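PDB 3OKG: restriction endonuclease S subunits from Thermoanaerobacter tengcongensis, which probably recognises target DNA as the specificity subunit of a type I restriction-modification methyltransferase, built from M and S polypeptides. Local coordinates for residues A[127-132]-A[177-181]; A[142-148]-A[163-169]; A[233-237]-A[321-327]; A[326-330]-A[358-362]. All coordinates share one frame; numbering follows the deposited sequence.

Contact 1: A[127-132]-A[177-181]. With SO4 (sulfate ion), chain E.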
# COMPACT_ATOMS: atom_id res chain seq x y z
N PHE A 127 -17.69 35.96 -2.89
CA PHE A 127 -17.72 35.09 -4.09
C PHE A 127 -17.33 33.66 -3.80
O PHE A 127 -17.75 32.76 -4.52
CB PHE A 127 -16.76 35.58 -5.18
CG PHE A 127 -17.04 36.98 -5.67
CD1 PHE A 127 -18.27 37.32 -6.20
CD2 PHE A 127 -16.05 37.96 -5.60
CE1 PHE A 127 -18.52 38.61 -6.65
CE2 PHE A 127 -16.28 39.27 -6.06
CZ PHE A 127 -17.52 39.59 -6.58
N ALA A 128 -16.49 33.45 -2.79
CA ALA A 128 -15.94 32.11 -2.58
C ALA A 128 -15.81 31.79 -1.11
O ALA A 128 -15.40 32.65 -0.31
CB ALA A 128 -14.56 31.98 -3.28
N GLU A 129 -16.10 30.55 -0.77
CA GLU A 129 -15.87 30.02 0.58
C GLU A 129 -14.44 29.49 0.70
O GLU A 129 -13.99 28.76 -0.18
CB GLU A 129 -16.81 28.85 0.82
CG GLU A 129 -18.27 29.25 0.81
CD GLU A 129 -18.69 29.91 2.10
OE1 GLU A 129 -18.03 29.66 3.13
OE2 GLU A 129 -19.66 30.68 2.09
N PRO A 130 -13.73 29.86 1.78
CA PRO A 130 -12.36 29.35 1.98
C PRO A 130 -12.26 27.82 1.84
O PRO A 130 -11.33 27.33 1.22
CB PRO A 130 -12.01 29.79 3.42
CG PRO A 130 -12.80 31.10 3.61
CD PRO A 130 -14.08 30.93 2.75
N GLU A 131 -13.19 27.09 2.43
CA GLU A 131 -13.10 25.63 2.40
C GLU A 131 -13.27 25.11 0.98
O GLU A 131 -12.71 24.06 0.61
CB GLU A 131 -14.17 25.00 3.31
CG GLU A 131 -13.91 25.17 4.82
CD GLU A 131 -14.17 26.60 5.36
OE1 GLU A 131 -13.78 26.83 6.53
OE2 GLU A 131 -14.76 27.48 4.66
N PHE A 132 -14.09 25.83 0.20
CA PHE A 132 -14.28 25.46 -1.21
C PHE A 132 -12.99 25.70 -1.97
O PHE A 132 -12.53 24.83 -2.72
CB PHE A 132 -15.47 26.21 -1.83
CG PHE A 132 -15.80 25.75 -3.23
CD1 PHE A 132 -16.54 24.60 -3.42
CD2 PHE A 132 -15.35 26.45 -4.33
CE1 PHE A 132 -16.85 24.16 -4.71
CE2 PHE A 132 -15.64 26.03 -5.63
CZ PHE A 132 -16.39 24.88 -5.82
N GLN A 177 -21.34 25.85 -2.89
CA GLN A 177 -19.96 25.60 -2.44
C GLN A 177 -19.95 24.95 -1.08
O GLN A 177 -19.19 24.00 -0.84
CB GLN A 177 -19.11 26.88 -2.42
CG GLN A 177 -18.93 27.58 -3.80
CD GLN A 177 -18.14 28.86 -3.67
OE1 GLN A 177 -17.26 28.98 -2.81
NE2 GLN A 177 -18.47 29.85 -4.49
N ARG A 178 -20.75 25.47 -0.15
CA ARG A 178 -20.76 24.89 1.20
C ARG A 178 -21.29 23.46 1.17
O ARG A 178 -20.82 22.58 1.91
CB ARG A 178 -21.59 25.77 2.15
CG ARG A 178 -20.95 27.17 2.33
CD ARG A 178 -21.61 27.94 3.47
NE ARG A 178 -23.00 28.20 3.18
CZ ARG A 178 -23.44 29.25 2.49
NH1 ARG A 178 -22.58 30.14 2.00
NH2 ARG A 178 -24.75 29.39 2.29
N ARG A 179 -22.27 23.21 0.32
CA ARG A 179 -22.82 21.86 0.23
C ARG A 179 -21.78 20.88 -0.31
O ARG A 179 -21.59 19.78 0.21
CB ARG A 179 -24.02 21.87 -0.72
CG ARG A 179 -24.70 20.52 -0.78
CD ARG A 179 -25.72 20.46 -1.90
NE ARG A 179 -26.03 19.07 -2.21
CZ ARG A 179 -25.52 18.41 -3.24
NH1 ARG A 179 -24.70 19.02 -4.08
NH2 ARG A 179 -25.85 17.14 -3.43
N ILE A 180 -21.10 21.30 -1.38
CA ILE A 180 -20.03 20.47 -1.93
C ILE A 180 -18.91 20.20 -0.92
O ILE A 180 -18.40 19.10 -0.85
CB ILE A 180 -19.44 21.12 -3.20
CG1 ILE A 180 -20.50 21.10 -4.31
CG2 ILE A 180 -18.11 20.38 -3.64
CD1 ILE A 180 -20.17 21.93 -5.53
N VAL A 181 -18.50 21.21 -0.16
CA VAL A 181 -17.48 20.99 0.87
C VAL A 181 -17.89 19.90 1.86
O VAL A 181 -17.09 19.01 2.25
CB VAL A 181 -17.23 22.30 1.67
CG1 VAL A 181 -16.45 22.01 2.95
CG2 VAL A 181 -16.51 23.34 0.79
S SO4 E . -26.89 27.57 4.54
O1 SO4 E . -27.18 28.79 5.29
O2 SO4 E . -28.03 26.66 4.64
O3 SO4 E . -26.68 27.93 3.13
O4 SO4 E . -25.70 26.88 5.07
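Gln-177 makes the polar link to the 127-132 backbone with both ends of its amide: NE2 donates to Phe-127 O (3.0 Å), and OE1 accepts from Glu-129 N at 2.8 Å in an almost straight bond (174°). Its chain runs extended beyond CG (chi2 177°), which carries the amide out to the residues leading into helix 130-137; NE2 also bonds Pro-172 O. A leucine here would probably leave Phe-127 O and Glu-129 N without these mates, freeing the turn before the helix to shift. Beside it, Arg-178 NH1 forms a salt bridge with Glu-129 OE2 at 3.0 Å, approaching from above the carboxylate plane although OE2 lies in the guanidinium plane, so the two planes stand steep. Along the guanidinium edge, Arg-178 NH2 donates to O3 of a sulfate ion, at 2.6 Å. The apolar contacts centre on Phe-132. Gln-177 CG sits over the middle of the Phe-132 ring in a CH-pi contact, 3.7 Å from the centroid and 12° off the normal. Val-181 CG2 lies near the ring plane, 3.5 Å from Phe-132 N, Ile-180 CD1 comes obliquely to Phe-132 CE1 (4.1 Å), and Phe-408 meets the ring at about a right angle. The contact joins the start of helix 130-137 to the first turns of long helix 174-216, a predicted coiled coil, consistent with the helices that space recognition domains in type I S subunits.

Contact 2: A[142-148]-A[163-169]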
# COMPACT_ATOMS: atom_id res chain seq x y z
N ILE A 142 -6.07 21.93 -11.05
CA ILE A 142 -5.28 23.15 -10.83
C ILE A 142 -3.80 22.95 -11.14
O ILE A 142 -3.22 23.71 -11.90
CB ILE A 142 -5.41 23.65 -9.37
CG1 ILE A 142 -6.83 24.15 -9.10
CG2 ILE A 142 -4.37 24.75 -9.06
CD1 ILE A 142 -7.43 25.03 -10.17
N THR A 143 -3.22 21.90 -10.54
CA THR A 143 -1.85 21.47 -10.81
C THR A 143 -1.56 21.45 -12.28
O THR A 143 -0.52 21.93 -12.75
CB THR A 143 -1.71 19.97 -10.45
OG1 THR A 143 -2.13 19.76 -9.11
CG2 THR A 143 -0.27 19.45 -10.66
N ASN A 144 -2.48 20.84 -13.01
CA ASN A 144 -2.24 20.52 -14.40
C ASN A 144 -2.24 21.78 -15.27
O ASN A 144 -1.81 21.75 -16.44
CB ASN A 144 -3.27 19.49 -14.86
CG ASN A 144 -3.01 18.07 -14.26
OD1 ASN A 144 -1.98 17.80 -13.62
ND2 ASN A 144 -3.97 17.16 -14.48
N GLN A 145 -2.67 22.89 -14.68
CA GLN A 145 -2.68 24.17 -15.41
C GLN A 145 -1.39 24.97 -15.24
O GLN A 145 -1.16 25.99 -15.92
CB GLN A 145 -3.86 25.03 -14.96
CG GLN A 145 -5.21 24.52 -15.38
CD GLN A 145 -6.29 25.49 -14.94
OE1 GLN A 145 -6.30 26.64 -15.36
NE2 GLN A 145 -7.19 25.04 -14.07
N LEU A 146 -0.52 24.52 -14.33
CA LEU A 146 0.68 25.29 -14.02
C LEU A 146 1.79 24.93 -15.00
O LEU A 146 2.51 23.95 -14.83
CB LEU A 146 1.10 25.05 -12.57
CG LEU A 146 0.01 25.51 -11.60
CD1 LEU A 146 0.43 25.08 -10.18
CD2 LEU A 146 -0.20 27.01 -11.67
N THR A 147 1.94 25.74 -16.03
CA THR A 147 2.83 25.35 -17.11
C THR A 147 4.30 25.21 -16.74
O THR A 147 5.00 24.35 -17.29
CB THR A 147 2.64 26.30 -18.31
OG1 THR A 147 2.96 27.63 -17.91
CG2 THR A 147 1.23 26.24 -18.69
N ALA A 148 4.77 26.04 -15.80
CA ALA A 148 6.16 25.97 -15.37
C ALA A 148 6.52 24.65 -14.68
O ALA A 148 7.70 24.36 -14.47
CB ALA A 148 6.53 27.16 -14.46
N ASP A 163 1.07 32.71 -11.41
CA ASP A 163 0.69 31.54 -12.18
C ASP A 163 -0.50 30.85 -11.48
O ASP A 163 -1.48 30.43 -12.11
CB ASP A 163 1.84 30.52 -12.25
CG ASP A 163 2.98 30.97 -13.18
OD1 ASP A 163 2.81 31.95 -13.92
OD2 ASP A 163 4.05 30.32 -13.13
N VAL A 164 -0.40 30.70 -10.17
CA VAL A 164 -1.49 30.06 -9.43
C VAL A 164 -2.77 30.91 -9.50
O VAL A 164 -3.86 30.39 -9.78
CB VAL A 164 -1.07 29.78 -7.97
CG1 VAL A 164 -2.23 29.14 -7.16
CG2 VAL A 164 0.21 28.88 -7.94
N TYR A 165 -2.65 32.21 -9.25
CA TYR A 165 -3.83 33.07 -9.28
C TYR A 165 -4.47 33.07 -10.68
O TYR A 165 -5.66 33.32 -10.81
CB TYR A 165 -3.49 34.52 -8.90
CG TYR A 165 -2.99 34.71 -7.48
CD1 TYR A 165 -3.67 34.15 -6.39
CD2 TYR A 165 -1.88 35.50 -7.23
CE1 TYR A 165 -3.21 34.35 -5.07
CE2 TYR A 165 -1.43 35.71 -5.94
CZ TYR A 165 -2.10 35.14 -4.86
OH TYR A 165 -1.61 35.35 -3.57
N ASN A 166 -3.69 32.77 -11.71
CA ASN A 166 -4.22 32.80 -13.08
C ASN A 166 -4.97 31.55 -13.50
O ASN A 166 -5.61 31.53 -14.56
CB ASN A 166 -3.08 33.09 -14.08
CG ASN A 166 -2.67 34.55 -14.07
OD1 ASN A 166 -3.44 35.41 -13.63
ND2 ASN A 166 -1.45 34.84 -14.54
N THR A 167 -4.91 30.51 -12.68
CA THR A 167 -5.56 29.26 -13.07
C THR A 167 -7.06 29.46 -13.11
O THR A 167 -7.59 30.28 -12.37
CB THR A 167 -5.17 28.05 -12.14
OG1 THR A 167 -5.63 28.30 -10.80
CG2 THR A 167 -3.65 27.77 -12.16
N LEU A 168 -7.75 28.71 -13.97
CA LEU A 168 -9.21 28.75 -14.05
C LEU A 168 -9.86 27.81 -13.06
O LEU A 168 -9.40 26.68 -12.90
CB LEU A 168 -9.68 28.32 -15.45
CG LEU A 168 -9.35 29.28 -16.58
CD1 LEU A 168 -9.99 28.78 -17.93
CD2 LEU A 168 -9.86 30.67 -16.22
N ILE A 169 -10.96 28.24 -12.44
CA ILE A 169 -11.69 27.41 -11.48
C ILE A 169 -13.20 27.51 -11.73
O ILE A 169 -13.68 28.56 -12.11
CB ILE A 169 -11.40 27.87 -10.01
CG1 ILE A 169 -11.84 29.32 -9.77
CG2 ILE A 169 -9.91 27.65 -9.66
CD1 ILE A 169 -12.18 29.67 -8.25
O HOH W 1 3.05 27.86 -14.32
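Val-164 O is gripped twice by Thr-167, through OG1 at 2.9 Å and N at 3.1 Å, and Val-164 CG2 meets Leu-146 CD2 across the contact. With OG1 turned back to this carbonyl (chi1 63°), the Thr-167 methyl CG2 faces Leu-146 CD2, 3.6 Å away. Gln-145 extends its side chain toward Leu-168: Leu-168 N donates to Gln-145 OE1 (2.9 Å), while Gln-145 NE2 donates almost straight (173°) to Leu-168 O at 3.0 Å, using a lone pair of that carbonyl, within its plane. The amide bonds both polar atoms of one residue, much as an antiparallel strand would. NE2 also bonds Phe-141 O. An alanine in place of Gln-145 would probably leave Leu-168 N and O without these mates and the start of the strand less firmly fixed. Ile-142 CD1 packs on Ile-169 CG2 at 3.6 Å. The contact joins helix 140-143 and the turn after it to helix 161-165 and the start of strand 168-171, which pairs with strand 27-30 through Ile-169 and Val-29; Phe-92 of strand 90-93 touches Ile-142, Leu-146 and Val-164, and strand 118-121 packs against Val-164.

Contact 3: A[233-237]-A[321-327]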
# COMPACT_ATOMS: atom_id res chain seq x y z
N LEU A 233 5.03 -39.36 8.74
CA LEU A 233 5.01 -38.89 7.35
C LEU A 233 5.60 -39.97 6.43
O LEU A 233 5.09 -40.20 5.33
CB LEU A 233 5.82 -37.60 7.21
CG LEU A 233 5.72 -36.89 5.87
CD1 LEU A 233 4.26 -36.63 5.49
CD2 LEU A 233 6.52 -35.59 5.90
N GLY A 234 6.68 -40.61 6.88
CA GLY A 234 7.29 -41.71 6.13
C GLY A 234 6.29 -42.77 5.66
O GLY A 234 6.46 -43.38 4.61
N GLU A 235 5.23 -43.00 6.43
CA GLU A 235 4.25 -44.04 6.08
C GLU A 235 3.36 -43.69 4.91
O GLU A 235 2.85 -44.59 4.22
CB GLU A 235 3.31 -44.32 7.25
CG GLU A 235 3.96 -44.76 8.53
CD GLU A 235 2.91 -45.12 9.57
OE1 GLU A 235 2.18 -46.11 9.34
OE2 GLU A 235 2.82 -44.40 10.58
N VAL A 236 3.09 -42.40 4.73
CA VAL A 236 2.11 -41.98 3.74
C VAL A 236 2.72 -41.02 2.69
O VAL A 236 2.00 -40.35 1.94
CB VAL A 236 0.90 -41.33 4.47
CG1 VAL A 236 0.23 -42.40 5.38
CG2 VAL A 236 1.39 -40.18 5.34
N CYS A 237 4.04 -40.98 2.63
CA CYS A 237 4.75 -40.02 1.78
C CYS A 237 6.12 -40.56 1.38
O CYS A 237 6.88 -41.05 2.22
CB CYS A 237 4.89 -38.69 2.54
SG CYS A 237 5.25 -37.26 1.49
N SER A 321 -3.13 -42.22 0.42
CA SER A 321 -3.95 -41.88 1.59
C SER A 321 -3.74 -40.45 2.09
O SER A 321 -4.31 -40.07 3.11
CB SER A 321 -3.69 -42.85 2.74
OG SER A 321 -2.38 -42.67 3.25
N LEU A 322 -2.91 -39.67 1.40
CA LEU A 322 -2.55 -38.32 1.85
C LEU A 322 -2.75 -37.30 0.73
O LEU A 322 -2.17 -37.46 -0.36
CB LEU A 322 -1.11 -38.28 2.36
CG LEU A 322 -0.50 -36.89 2.68
CD1 LEU A 322 -1.19 -36.27 3.91
CD2 LEU A 322 0.99 -37.01 2.94
N GLU A 323 -3.58 -36.29 0.99
CA GLU A 323 -3.81 -35.18 0.06
C GLU A 323 -2.63 -34.23 0.07
O GLU A 323 -2.12 -33.86 1.13
CB GLU A 323 -5.08 -34.42 0.46
CG GLU A 323 -6.37 -35.11 0.09
CD GLU A 323 -6.60 -35.13 -1.42
OE1 GLU A 323 -6.00 -34.29 -2.13
OE2 GLU A 323 -7.39 -35.97 -1.90
N ARG A 324 -2.21 -33.81 -1.12
CA ARG A 324 -1.11 -32.88 -1.27
C ARG A 324 -1.32 -31.66 -0.40
O ARG A 324 -0.43 -31.20 0.33
CB ARG A 324 -1.05 -32.42 -2.73
CG ARG A 324 -0.13 -31.26 -2.94
CD ARG A 324 0.40 -31.25 -4.36
NE ARG A 324 -0.42 -30.48 -5.29
CZ ARG A 324 -1.43 -30.98 -5.98
NH1 ARG A 324 -1.76 -32.26 -5.84
NH2 ARG A 324 -2.10 -30.19 -6.82
N PHE A 325 -2.51 -31.10 -0.50
CA PHE A 325 -2.78 -29.85 0.21
C PHE A 325 -2.97 -29.99 1.72
O PHE A 325 -2.75 -29.02 2.46
CB PHE A 325 -3.92 -29.10 -0.47
CG PHE A 325 -3.52 -28.56 -1.82
CD1 PHE A 325 -2.45 -27.69 -1.92
CD2 PHE A 325 -4.17 -28.95 -2.98
CE1 PHE A 325 -2.04 -27.18 -3.17
CE2 PHE A 325 -3.78 -28.46 -4.22
CZ PHE A 325 -2.71 -27.58 -4.31
N TRP A 326 -3.32 -31.19 2.17
CA TRP A 326 -3.33 -31.47 3.64
C TRP A 326 -1.90 -31.38 4.16
O TRP A 326 -1.61 -30.71 5.17
CB TRP A 326 -3.92 -32.86 3.92
CG TRP A 326 -4.03 -33.23 5.38
CD1 TRP A 326 -3.27 -34.17 6.06
CD2 TRP A 326 -4.97 -32.71 6.34
NE1 TRP A 326 -3.68 -34.25 7.38
CE2 TRP A 326 -4.74 -33.38 7.57
CE3 TRP A 326 -6.02 -31.78 6.27
CZ2 TRP A 326 -5.47 -33.11 8.73
CZ3 TRP A 326 -6.75 -31.51 7.42
CH2 TRP A 326 -6.48 -32.17 8.63
N LEU A 327 -1.00 -32.06 3.45
CA LEU A 327 0.43 -32.02 3.76
C LEU A 327 0.97 -30.59 3.76
O LEU A 327 1.67 -30.18 4.69
CB LEU A 327 1.20 -32.84 2.72
CG LEU A 327 2.73 -32.85 2.89
CD1 LEU A 327 3.10 -33.30 4.31
CD2 LEU A 327 3.38 -33.76 1.86
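In the second DNA-specificity domain, a short helical turn at 233-236 links strand 229-232 to strand 237-241, and its Leu-233 and Val-236, with Cys-237 at the start of the next strand, pack on Ser-321, Leu-322 and Leu-327 at the entry to helix 324-333. No hydrogen bond joins the two segments; the seam is a buried apolar one between the turn and the connection that leaves strand 313-318. Leu-322 is its hub. With CG anti to the backbone N (chi1 171°), its CD2 branch is put among three partners: Val-236 CG2 at 4.0 Å, Leu-233 CD1 at 4.2 Å and Cys-237 CB at 4.3 Å. Leu-322 CD2 also comes to 3.6 Å from Val-236 O. The side chains of Leu-233 and Val-236 each cross that of Leu-322 at about a right angle, so they meet it through methyl groups and not along their length. One helical turn on from the N-cap residue Glu-323, Leu-327 splits its two methyls between two partners, CD1 going to Leu-233 and CD2 to Cys-237 SG, the latter at 4.0 Å. Leu-316 of strand 313-318 lies against both Cys-237 and Leu-327, and Leu-362 of strand 359-362 touches Val-236, Ser-321 and Leu-322, so the cluster ties the turn to two sheets. At the other end of the seam Ser-321 OG lies 3.4 Å from Val-236 CG1. The closest methyl pair is Leu-233 CD1 with Leu-327 CD1, 3.7 Å apart, their side chains crossing nearly at right angles.

Contact 4: A[326-330]-A[358-362]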
# COMPACT_ATOMS: atom_id res chain seq x y z
N TRP A 326 -3.32 -31.19 2.17
CA TRP A 326 -3.33 -31.47 3.64
C TRP A 326 -1.90 -31.38 4.16
O TRP A 326 -1.61 -30.71 5.17
CB TRP A 326 -3.92 -32.86 3.92
CG TRP A 326 -4.03 -33.23 5.38
CD1 TRP A 326 -3.27 -34.17 6.06
CD2 TRP A 326 -4.97 -32.71 6.34
NE1 TRP A 326 -3.68 -34.25 7.38
CE2 TRP A 326 -4.74 -33.38 7.57
CE3 TRP A 326 -6.02 -31.78 6.27
CZ2 TRP A 326 -5.47 -33.11 8.73
CZ3 TRP A 326 -6.75 -31.51 7.42
CH2 TRP A 326 -6.48 -32.17 8.63
N LEU A 327 -1.00 -32.06 3.45
CA LEU A 327 0.43 -32.02 3.76
C LEU A 327 0.97 -30.59 3.76
O LEU A 327 1.67 -30.18 4.69
CB LEU A 327 1.20 -32.84 2.72
CG LEU A 327 2.73 -32.85 2.89
CD1 LEU A 327 3.10 -33.30 4.31
CD2 LEU A 327 3.38 -33.76 1.86
N LEU A 328 0.64 -29.84 2.72
CA LEU A 328 1.12 -28.47 2.59
C LEU A 328 0.68 -27.58 3.76
O LEU A 328 1.49 -26.83 4.31
CB LEU A 328 0.63 -27.86 1.27
CG LEU A 328 1.41 -26.62 0.81
CD1 LEU A 328 2.87 -26.98 0.70
CD2 LEU A 328 0.88 -26.10 -0.54
N TYR A 329 -0.60 -27.61 4.10
CA TYR A 329 -1.06 -26.83 5.25
C TYR A 329 -0.34 -27.22 6.53
O TYR A 329 -0.01 -26.38 7.36
CB TYR A 329 -2.55 -27.01 5.46
CG TYR A 329 -3.37 -26.01 4.67
CD1 TYR A 329 -4.25 -26.44 3.68
CD2 TYR A 329 -3.26 -24.65 4.92
CE1 TYR A 329 -5.00 -25.53 2.95
CE2 TYR A 329 -4.00 -23.72 4.18
CZ TYR A 329 -4.86 -24.18 3.20
OH TYR A 329 -5.60 -23.28 2.48
N TYR A 330 -0.11 -28.52 6.70
CA TYR A 330 0.53 -29.01 7.93
C TYR A 330 1.96 -28.49 8.02
O TYR A 330 2.37 -27.96 9.04
CB TYR A 330 0.54 -30.53 7.95
CG TYR A 330 0.95 -31.12 9.29
CD1 TYR A 330 0.26 -30.81 10.44
CD2 TYR A 330 2.02 -32.02 9.37
CE1 TYR A 330 0.63 -31.36 11.67
CE2 TYR A 330 2.40 -32.57 10.59
CZ TYR A 330 1.70 -32.25 11.72
OH TYR A 330 2.06 -32.78 12.93
N VAL A 358 8.27 -37.27 11.37
CA VAL A 358 7.25 -36.26 11.68
C VAL A 358 5.89 -36.92 11.80
O VAL A 358 5.44 -37.54 10.85
CB VAL A 358 7.19 -35.20 10.55
CG1 VAL A 358 6.03 -34.25 10.76
CG2 VAL A 358 8.52 -34.45 10.47
N PHE A 359 5.23 -36.80 12.95
CA PHE A 359 3.84 -37.28 13.03
C PHE A 359 2.86 -36.29 12.39
O PHE A 359 3.02 -35.09 12.55
CB PHE A 359 3.42 -37.54 14.48
CG PHE A 359 3.67 -38.95 14.92
CD1 PHE A 359 2.78 -39.97 14.54
CD2 PHE A 359 4.80 -39.27 15.64
CE1 PHE A 359 3.02 -41.29 14.92
CE2 PHE A 359 5.04 -40.58 16.02
CZ PHE A 359 4.15 -41.59 15.66
N ILE A 360 1.84 -36.81 11.70
CA ILE A 360 0.80 -35.98 11.10
C ILE A 360 -0.55 -36.65 11.34
O ILE A 360 -0.65 -37.88 11.23
CB ILE A 360 1.06 -35.78 9.56
CG1 ILE A 360 0.01 -34.85 8.90
CG2 ILE A 360 1.13 -37.14 8.81
CD1 ILE A 360 0.34 -34.56 7.39
N PRO A 361 -1.59 -35.86 11.68
CA PRO A 361 -2.88 -36.52 11.88
C PRO A 361 -3.46 -36.79 10.50
O PRO A 361 -3.38 -35.96 9.59
CB PRO A 361 -3.73 -35.45 12.60
CG PRO A 361 -2.93 -34.13 12.52
CD PRO A 361 -1.68 -34.39 11.71
N LEU A 362 -4.06 -37.94 10.33
CA LEU A 362 -4.47 -38.36 9.02
C LEU A 362 -5.92 -38.77 8.99
O LEU A 362 -6.25 -39.92 9.35
CB LEU A 362 -3.57 -39.51 8.51
CG LEU A 362 -3.76 -39.84 7.02
CD1 LEU A 362 -3.01 -38.80 6.13
CD2 LEU A 362 -3.30 -41.26 6.70
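The Tyr-330 ring takes Ile-360 CG1 over one face, 3.8 Å from the centroid and displaced toward the rim, and Pro-361 CD over the same face, 4.2 Å from the centroid; both are CH-pi contacts. At its edge stand Val-358 CG1, 4.0 Å from Tyr-330 CE2, and Phe-359 O, to which Tyr-330 OH donates a short hydrogen bond of 2.5 Å. The indole of Trp-326 is met at its edge, in plane, by Pro-361 O: NE1 donates to it at 2.8 Å, nearly along the C=O axis. Ile-360 CD1 approaches the same indole obliquely, 3.9 Å from CD1 of Trp-326, and also touches the Leu-327 methyl CD1. Both aromatic residues hold CG anti to the backbone N (chi1 -178° for Trp-326, -170° for Tyr-330); being one helical turn apart, they reach the strand side by side, and the Ile-360 side chain runs antiparallel alongside both. Phe-217 meets each of these rings edge-to-face. The strand's backbone is shared between two sides. Ile-360 and Leu-362 pair with Val-231 and Arg-229 of strand 229-232, whereas the carbonyls of Phe-359 and Pro-361 find their donors in the tyrosine and the indole. The axes of the helical segment 326-330 and of strand 359-362 come within 10.1 Å, with N-to-C directions 133° apart. This is helix-on-strand packing on a two-stranded antiparallel sheet in the second DNA-specificity domain, where strand 359-362 leads toward helix 365-388, which runs into a predicted coiled coil.

Overall arrangement
The four contacts form two pairs on opposite sides of the molecule's centre, one in each DNA-specificity domain, with centres at least 63 Å apart between pairs. Contact 2 is nested inside the loop closed by contact 1, their centres 19 Å apart without touching. Contacts 3 and 4 do touch, 7 Å between centres; their segments overlap at Trp-326 and Leu-327, and Leu-327 takes part in both. Contacts 1 and 2 are only partly buried, and each joins glutamine amide-to-backbone bonds with apolar packing, a salt bridge being added in contact 1. Contacts 3 and 4 are buried: contact 3 is mainly packing of aliphatic side chains, with a thiol and a hydroxyl at its margins and no hydrogen bond; contact 4 is aromatic, its polar bonds limited to strand carbonyls.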